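Local atomic coordinates of conserved hypothetical protein (Agrobacterium tumefaciens, PDB entry 2FEX), a protein that is of unknown function but belongs to the DJ-1/PfpI family, whose members share a flavodoxin-like alpha/beta sandwich fold. Residues I4-A9 and V30-A35; W15-L20 and V68-L73; T54-L59 and G84-R89. All blocks are in the same frame, centred on the assembly; numbering follows the deposited sequence.

All three contacts build on one mixed beta-sheet of the DJ-1/PfpI fold. Contact 1 joins the neighbouring strands 3-7 and 31-36 inside it. Contact 2 sets the residues leading into helix 18-27, and L20 within it, against the end of strand 66-69, which borders strand 3-7, and the loop after it. Contact 3 joins the turn after strand 54-55, the outermost strand on that side within the chain, to helix 84-92. The centre of contact 1 is about 10 Å from that of contact 2 and about 11 Å from that of contact 3; the centres of contacts 2 and 3 are about 17 Å apart. Along the chain, contact 1 closes before contact 3 opens, while contact 2 interlocks with both.

Contact 1 (I4-A9 and V30-A35); sequences IAIALA and VEIVHA
I4 to A7 pair with I32 to A35 as parallel neighbours in the sheet. They are the two strands of a beta-alpha-beta unit: strand 3-7, helix 18-27, strand 31-36. The short strand segments run 4.7 Å apart at closest approach, at 26°. Five backbone bonds join them. I4 N donates to E31 O, V33 N to I4 O, I6 N to V33 O, and A35 N to I6 O. L8 N, just past the strand, gives A35 O a more bent bond of 2.8 Å.

I4, I6, I32 and H34 project on one face of the sheet, and A5, A7, V33 and A35 on the other. I6 can be followed from CB outward. Its CB lies 3.7 Å from H34 CD2, and its CG2 also rests near that ring carbon. CG1 stands beside the backbone N, anti to the carbonyl carbon (chi1 -65°), and approaches I32 CG2. From there CD1 extends to 3.8 Å from I32 CG2 and 3.9 Å from H34 NE2. The side chains of I6 and H34 thus run side by side in the same direction, while I32 crosses the end of I6 at a slant. Further back, I4 CG1 and CD1 both pack on V30 CG1.

Helix 18-27 covers part of this face, with A21 on I6 and R25 on I32. G46 of the second subunit packs on I32 and H34. T54 of the edge strand packs on V33 and A35 on the other face. At the C-terminal end of the pairing, L8 reaches the imidazole obliquely, with CD1 3.7 Å from H34 CD2.

Contact 2 (W15-L20 and V68-L73); sequences WEPALL and VIPGGL
E16 and P70 bring the two backbones nearest, with 5.6 Å between their CA atoms. The first segment leads into helix 18-27. The second leaves strand 66-69 after I69 and continues through P70, G71 and G72. The N of G71 donates to E16 OE1 at 2.8 Å, a bent bond (132° at the hydrogen) that meets the oxygen nearly along its C-O axis.

E16 reaches this amide with an extended chain beyond CG (chi2 -178°). Beside it, the side chains of P17 and P70 cross at about a right angle, and P17 CD lies 3.9 Å from P70 CB. In helix 18-27, one of the two conformers of L20 meets V68 tip to tip, CD2 to CG2 at 4.1 Å. I6 of strand 3-7 packs on both prolines.

E16 also touches C101, which sits in a GxCxA sequence consistent with the nucleophile elbow of this family. The side chain therefore meets both the G71 amide and that cysteine. In this buried residue, one carboxylate oxygen accepts the G71 N-H, which is consistent with the bond orienting E16 beside the putative nucleophile. The prolines and aliphatic tips form the apolar part of the contact.

Contact 3 (T54-L59 and G84-R89); sequences TSYDAL and GGLVKR
The guanidinium of R89 reaches the 3-10 turn Y56-A58 and L59 with its edge, while one of its faces has L86 CA 4.0 Å above the plane, toward the rim. At the edge, NH1 donates to two backbone carbonyls, L59 O at 2.7 Å and Y56 O at 3.2 Å. Both acceptors lie close to the guanidinium plane. L59 O is met in its own carbonyl plane, whereas at Y56 O the donor is tilted 20° from the Y56 carbonyl plane. Y56 O also accepts from L59 N, which comes from the opposite face of the carbonyl. The bend at chi3 (-28°) turns the end of the arginine, and the two bonds steady its NH1.

The Y56 ring is approached obliquely by L86 CD2, which is 3.9 Å from Y56 CD2. The other branch, L86 CD1, lies 4.0 Å from L59 CD1. With CG anti to the backbone N (chi1 179°), L86 divides its two methyls between the tyrosine and the leucine. The hydroxyl of Y56 is bonded to L8 O beyond strand 3-7, and A7 and A35 also pack on this side chain. P61 touches R89.

Here helix 84-92 packs on the 3-10 turn after strand 54-55, at the margin of the sheet in the alpha/beta sandwich of the DJ-1/PfpI fold.

Contact 1 (I4-A9 and V30-A35)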
loop_
_atom_site.group_PDB
_atom_site.type_symbol
_atom_site.label_atom_id
_atom_site.label_comp_id
_atom_site.label_asym_id
_atom_site.label_seq_id
_atom_site.Cartn_x
_atom_site.Cartn_y
_atom_site.Cartn_z
ATOM N N ILE A 4 4.995 12.011 11.832
ATOM C CA ILE A 4 5.660 11.836 10.556
ATOM C C ILE A 4 4.757 12.505 9.543
ATOM O O ILE A 4 3.553 12.204 9.510
ATOM C CB ILE A 4 5.787 10.335 10.186
ATOM C CG1 ILE A 4 6.714 9.596 11.227
ATOM C CG2 ILE A 4 6.278 10.136 8.710
ATOM C CD1 ILE A 4 6.846 8.039 10.925
ATOM N N ALA A 5 5.323 13.345 8.683
ATOM C CA ALA A 5 4.581 13.933 7.572
ATOM C C ALA A 5 4.821 13.070 6.334
ATOM O O ALA A 5 5.982 12.720 5.993
ATOM C CB ALA A 5 5.103 15.354 7.287
ATOM N N ILE A 6 3.734 12.773 5.640
ATOM C CA ILE A 6 3.827 11.995 4.403
ATOM C C ILE A 6 3.346 12.921 3.286
ATOM O O ILE A 6 2.187 13.389 3.281
ATOM C CB ILE A 6 2.974 10.694 4.465
ATOM C CG1 ILE A 6 3.621 9.810 5.585
ATOM C CG2 ILE A 6 2.997 10.041 3.052
ATOM C CD1 ILE A 6 2.950 8.458 5.696
ATOM N N ALA A 7 4.267 13.230 2.369
ATOM C CA ALA A 7 3.991 14.233 1.337
ATOM C C ALA A 7 3.435 13.526 0.097
ATOM O O ALA A 7 4.201 13.041 -0.759
ATOM C CB ALA A 7 5.316 15.015 0.966
ATOM N N LEU A 8 2.107 13.481 0.022
ATOM C CA LEU A 8 1.403 12.908 -1.140
ATOM C C LEU A 8 1.404 13.869 -2.311
ATOM O O LEU A 8 1.772 15.068 -2.196
ATOM C CB LEU A 8 -0.083 12.637 -0.742
ATOM C CG LEU A 8 -0.279 11.673 0.459
ATOM C CD1 LEU A 8 -1.803 11.545 0.805
ATOM C CD2 LEU A 8 0.414 10.239 0.238
ATOM N N ALA A 9 0.960 13.343 -3.444
ATOM C CA ALA A 9 0.810 14.156 -4.658
ATOM C C ALA A 9 -0.107 13.398 -5.545
ATOM O O ALA A 9 -0.376 12.176 -5.335
ATOM C CB ALA A 9 2.181 14.339 -5.312
ATOM N N VAL A 30 2.293 6.430 16.512
ATOM C CA VAL A 30 2.840 7.585 15.763
ATOM C C VAL A 30 1.694 8.379 15.153
ATOM O O VAL A 30 0.723 7.785 14.653
ATOM C CB VAL A 30 3.795 7.060 14.661
ATOM C CG1 VAL A 30 4.270 8.195 13.735
ATOM C CG2 VAL A 30 4.953 6.260 15.316
ATOM N N GLU A 31 1.797 9.721 15.169
ATOM C CA GLU A 31 0.797 10.552 14.500
ATOM C C GLU A 31 1.243 10.754 13.052
ATOM O O GLU A 31 2.399 11.061 12.814
ATOM C CB GLU A 31 0.672 11.921 15.171
ATOM C CG GLU A 31 -0.479 12.756 14.623
ATOM C CD GLU A 31 -0.475 14.173 15.153
ATOM O OE1 GLU A 31 0.100 14.402 16.262
ATOM O OE2 GLU A 31 -1.029 15.040 14.444
ATOM N N ILE A 32 0.331 10.548 12.121
ATOM C CA ILE A 32 0.670 10.709 10.689
ATOM C C ILE A 32 -0.049 11.935 10.199
ATOM O O ILE A 32 -1.308 12.044 10.388
ATOM C CB ILE A 32 0.226 9.463 9.848
ATOM C CG1 ILE A 32 0.857 8.177 10.373
ATOM C CG2 ILE A 32 0.597 9.632 8.380
ATOM C CD1 ILE A 32 2.382 8.139 10.192
ATOM N N VAL A 33 0.710 12.828 9.567
ATOM C CA VAL A 33 0.143 14.004 8.908
ATOM C C VAL A 33 0.306 13.799 7.397
ATOM O O VAL A 33 1.415 13.743 6.910
ATOM C CB VAL A 33 0.921 15.275 9.318
ATOM C CG1 VAL A 33 0.382 16.537 8.590
ATOM C CG2 VAL A 33 0.862 15.426 10.876
ATOM N N HIS A 34 -0.805 13.749 6.664
ATOM C CA HIS A 34 -0.718 13.641 5.220
ATOM C C HIS A 34 -0.864 15.052 4.638
ATOM O O HIS A 34 -1.748 15.816 5.057
ATOM C CB HIS A 34 -1.836 12.733 4.646
ATOM C CG HIS A 34 -1.518 11.280 4.816
ATOM N ND1 HIS A 34 -2.080 10.536 5.830
ATOM C CD2 HIS A 34 -0.708 10.448 4.120
ATOM C CE1 HIS A 34 -1.605 9.301 5.766
ATOM N NE2 HIS A 34 -0.771 9.213 4.738
ATOM N N ALA A 35 -0.021 15.346 3.675
ATOM C CA ALA A 35 -0.022 16.664 3.003
ATOM C C ALA A 35 -0.004 16.532 1.487
ATOM O O ALA A 35 0.492 15.542 0.955
ATOM C CB ALA A 35 1.224 17.489 3.499
#

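Contact 2 (W15-L20 and V68-L73)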
loop_
_atom_site.group_PDB
_atom_site.type_symbol
_atom_site.label_atom_id
_atom_site.label_comp_id
_atom_site.label_asym_id
_atom_site.label_seq_id
_atom_site.Cartn_x
_atom_site.Cartn_y
_atom_site.Cartn_z
ATOM N N TRP A 15 1.435 1.788 -2.977
ATOM C CA TRP A 15 2.110 0.742 -2.170
ATOM C C TRP A 15 3.352 1.291 -1.423
ATOM O O TRP A 15 3.964 0.562 -0.635
ATOM C CB TRP A 15 2.554 -0.417 -3.067
ATOM C CG TRP A 15 3.662 -0.082 -4.004
ATOM C CD1 TRP A 15 5.010 -0.278 -3.781
ATOM C CD2 TRP A 15 3.533 0.432 -5.324
ATOM N NE1 TRP A 15 5.739 0.145 -4.895
ATOM C CE2 TRP A 15 4.862 0.590 -5.850
ATOM C CE3 TRP A 15 2.450 0.833 -6.111
ATOM C CZ2 TRP A 15 5.098 1.121 -7.124
ATOM C CZ3 TRP A 15 2.695 1.371 -7.394
ATOM C CH2 TRP A 15 4.015 1.472 -7.895
ATOM N N GLU A 16 3.740 2.558 -1.667
ATOM C CA GLU A 16 5.031 3.012 -1.192
ATOM C C GLU A 16 5.018 3.547 0.250
ATOM O O GLU A 16 5.978 3.302 0.981
ATOM C CB GLU A 16 5.650 4.005 -2.207
ATOM C CG GLU A 16 6.015 3.179 -3.472
ATOM C CD GLU A 16 6.696 3.934 -4.618
ATOM O OE1 GLU A 16 6.890 5.136 -4.498
ATOM O OE2 GLU A 16 7.049 3.260 -5.638
ATOM N N PRO A 17 3.974 4.304 0.645
ATOM C CA PRO A 17 3.956 4.758 2.039
ATOM C C PRO A 17 2.994 3.970 2.909
ATOM O O PRO A 17 2.805 4.309 4.084
ATOM C CB PRO A 17 3.460 6.201 1.884
ATOM C CG PRO A 17 2.411 6.101 0.822
ATOM C CD PRO A 17 2.921 4.970 -0.158
ATOM N N ALA A 18 2.382 2.928 2.326
ATOM C CA ALA A 18 1.268 2.264 2.983
ATOM C C ALA A 18 1.614 1.472 4.235
ATOM O O ALA A 18 0.992 1.614 5.311
ATOM C CB ALA A 18 0.585 1.284 1.929
ATOM N N LEU A 19 2.601 0.598 4.098
ATOM C CA LEU A 19 3.027 -0.182 5.259
ATOM C C LEU A 19 3.558 0.711 6.408
ATOM O O LEU A 19 3.216 0.488 7.567
ATOM C CB LEU A 19 4.044 -1.222 4.789
ATOM C CG LEU A 19 4.511 -2.109 5.914
ATOM C CD1 LEU A 19 3.286 -2.920 6.541
ATOM C CD2 LEU A 19 5.506 -3.132 5.288
ATOM N N LEU A 20 4.383 1.705 6.058
ATOM C CA LEU A 20 4.909 2.602 7.073
ATOM C C LEU A 20 3.771 3.311 7.800
ATOM O O LEU A 20 3.765 3.323 9.043
ATOM C CB LEU A 20 5.855 3.643 6.480
ATOM C CG LEU A 20 6.159 4.658 7.594
ATOM C CD1 LEU A 20 7.217 4.120 8.525
ATOM C CD2 LEU A 20 6.462 6.067 7.085
ATOM N N VAL A 68 8.419 12.127 4.822
ATOM C CA VAL A 68 8.480 10.887 4.007
ATOM C C VAL A 68 7.780 11.176 2.702
ATOM O O VAL A 68 6.627 11.633 2.707
ATOM C CB VAL A 68 7.776 9.715 4.723
ATOM C CG1 VAL A 68 7.704 8.487 3.809
ATOM C CG2 VAL A 68 8.532 9.386 6.026
ATOM N N ILE A 69 8.500 10.968 1.601
ATOM C CA ILE A 69 7.989 11.343 0.269
ATOM C C ILE A 69 7.827 10.080 -0.603
ATOM O O ILE A 69 8.824 9.515 -1.066
ATOM C CB ILE A 69 8.893 12.404 -0.405
ATOM C CG1 ILE A 69 9.230 13.534 0.562
ATOM C CG2 ILE A 69 8.219 12.890 -1.684
ATOM C CD1 ILE A 69 10.253 14.508 -0.059
ATOM N N PRO A 70 6.572 9.605 -0.820
ATOM C CA PRO A 70 6.395 8.458 -1.726
ATOM C C PRO A 70 6.614 8.880 -3.197
ATOM O O PRO A 70 6.450 10.085 -3.575
ATOM C CB PRO A 70 4.896 8.052 -1.579
ATOM C CG PRO A 70 4.228 9.410 -1.105
ATOM C CD PRO A 70 5.314 10.082 -0.209
ATOM N N GLY A 71 6.936 7.915 -4.048
ATOM C CA GLY A 71 6.981 8.181 -5.471
ATOM C C GLY A 71 5.621 8.157 -6.124
ATOM O O GLY A 71 4.579 8.308 -5.428
ATOM N N GLY A 72 5.619 7.989 -7.464
ATOM C CA GLY A 72 4.347 8.104 -8.182
ATOM C C GLY A 72 4.632 8.781 -9.507
ATOM O O GLY A 72 5.822 8.923 -9.873
ATOM N N LEU A 73 3.570 9.158 -10.222
ATOM C CA LEU A 73 3.790 9.501 -11.666
ATOM C C LEU A 73 3.978 10.987 -11.931
ATOM O O LEU A 73 4.143 11.404 -13.103
ATOM C CB LEU A 73 2.578 9.052 -12.461
ATOM C CG LEU A 73 2.300 7.559 -12.387
ATOM C CD1 LEU A 73 1.038 7.205 -13.197
ATOM C CD2 LEU A 73 3.487 6.664 -12.835
#

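Contact 3 (T54-L59 and G84-R89)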
loop_
_atom_site.group_PDB
_atom_site.type_symbol
_atom_site.label_atom_id
_atom_site.label_comp_id
_atom_site.label_asym_id
_atom_site.label_seq_id
_atom_site.Cartn_x
_atom_site.Cartn_y
_atom_site.Cartn_z
ATOM N N THR A 54 -3.177 18.666 5.418
ATOM C CA THR A 54 -2.609 19.995 5.276
ATOM C C THR A 54 -1.862 20.138 3.947
ATOM O O THR A 54 -1.933 19.216 3.092
ATOM C CB THR A 54 -1.684 20.252 6.524
ATOM O OG1 THR A 54 -1.434 21.649 6.637
ATOM C CG2 THR A 54 -0.388 19.446 6.386
ATOM N N SER A 55 -1.219 21.306 3.764
ATOM C CA SER A 55 -0.454 21.557 2.546
ATOM C C SER A 55 1.037 21.443 2.907
ATOM O O SER A 55 1.459 21.553 4.078
ATOM C CB SER A 55 -0.695 23.019 2.068
ATOM O OG SER A 55 -0.363 23.944 3.121
ATOM N N TYR A 56 1.862 21.328 1.863
ATOM C CA TYR A 56 3.324 21.258 2.066
ATOM C C TYR A 56 3.817 22.516 2.806
ATOM O O TYR A 56 4.691 22.413 3.673
ATOM C CB TYR A 56 4.044 21.214 0.729
ATOM C CG TYR A 56 4.053 19.873 0.009
ATOM C CD1 TYR A 56 3.129 18.861 0.332
ATOM C CD2 TYR A 56 4.927 19.686 -1.100
ATOM C CE1 TYR A 56 3.147 17.636 -0.404
ATOM C CE2 TYR A 56 4.952 18.516 -1.832
ATOM C CZ TYR A 56 4.057 17.500 -1.507
ATOM O OH TYR A 56 4.065 16.332 -2.203
ATOM N N ASP A 57 3.254 23.690 2.466
ATOM C CA ASP A 57 3.817 24.913 2.996
ATOM C C ASP A 57 3.462 25.076 4.489
ATOM O O ASP A 57 4.063 25.910 5.158
ATOM C CB ASP A 57 3.305 26.102 2.193
ATOM C CG ASP A 57 1.788 26.161 2.188
ATOM O OD1 ASP A 57 1.152 25.383 1.434
ATOM O OD2 ASP A 57 1.229 26.929 2.978
ATOM N N ALA A 58 2.531 24.273 4.994
ATOM C CA ALA A 58 2.204 24.330 6.412
ATOM C C ALA A 58 2.987 23.316 7.255
ATOM O O ALA A 58 2.826 23.287 8.503
ATOM C CB ALA A 58 0.689 24.098 6.630
ATOM N N LEU A 59 3.792 22.478 6.618
ATOM C CA LEU A 59 4.539 21.482 7.391
ATOM C C LEU A 59 5.700 22.185 8.118
ATOM O O LEU A 59 6.564 22.815 7.460
ATOM C CB LEU A 59 5.089 20.401 6.445
ATOM C CG LEU A 59 4.026 19.568 5.729
ATOM C CD1 LEU A 59 4.730 18.606 4.774
ATOM C CD2 LEU A 59 3.201 18.719 6.803
ATOM N N GLY A 84 12.435 21.585 -3.053
ATOM C CA GLY A 84 13.703 22.136 -2.504
ATOM C C GLY A 84 13.501 22.834 -1.140
ATOM O O GLY A 84 14.247 22.531 -0.157
ATOM N N GLY A 85 12.517 23.742 -1.076
ATOM C CA GLY A 85 12.259 24.541 0.160
ATOM C C GLY A 85 11.839 23.644 1.321
ATOM O O GLY A 85 12.365 23.759 2.427
ATOM N N LEU A 86 10.899 22.740 1.047
ATOM C CA LEU A 86 10.378 21.802 2.061
ATOM C C LEU A 86 11.513 20.918 2.587
ATOM O O LEU A 86 11.704 20.784 3.805
ATOM C CB LEU A 86 9.295 20.940 1.410
ATOM C CG LEU A 86 8.669 19.897 2.315
ATOM C CD1 LEU A 86 7.986 20.503 3.583
ATOM C CD2 LEU A 86 7.652 19.062 1.605
ATOM N N VAL A 87 12.300 20.349 1.678
ATOM C CA VAL A 87 13.367 19.461 2.128
ATOM C C VAL A 87 14.401 20.225 2.965
ATOM O O VAL A 87 14.819 19.747 4.033
ATOM C CB VAL A 87 13.988 18.746 0.928
ATOM C CG1 VAL A 87 15.306 18.045 1.293
ATOM C CG2 VAL A 87 12.992 17.750 0.381
ATOM N N LYS A 88 14.796 21.394 2.475
ATOM C CA LYS A 88 15.772 22.248 3.215
ATOM C C LYS A 88 15.252 22.608 4.619
ATOM O O LYS A 88 16.004 22.549 5.582
ATOM C CB LYS A 88 16.174 23.470 2.402
ATOM C CG LYS A 88 17.232 24.363 3.113
ATOM C CD LYS A 88 17.760 25.424 2.187
ATOM C CE LYS A 88 18.728 26.397 2.887
ATOM N NZ LYS A 88 19.647 25.777 3.906
ATOM N N ARG A 89 13.979 22.988 4.714
ATOM C CA ARG A 89 13.337 23.300 5.993
ATOM C C ARG A 89 13.550 22.157 6.995
ATOM O O ARG A 89 13.935 22.379 8.125
ATOM C CB ARG A 89 11.827 23.602 5.785
ATOM C CG ARG A 89 11.008 24.057 7.003
ATOM C CD ARG A 89 9.492 24.392 6.672
ATOM N NE ARG A 89 9.290 24.831 5.290
ATOM C CZ ARG A 89 8.255 24.487 4.536
ATOM N NH1 ARG A 89 7.310 23.726 5.009
ATOM N NH2 ARG A 89 8.163 24.917 3.294
#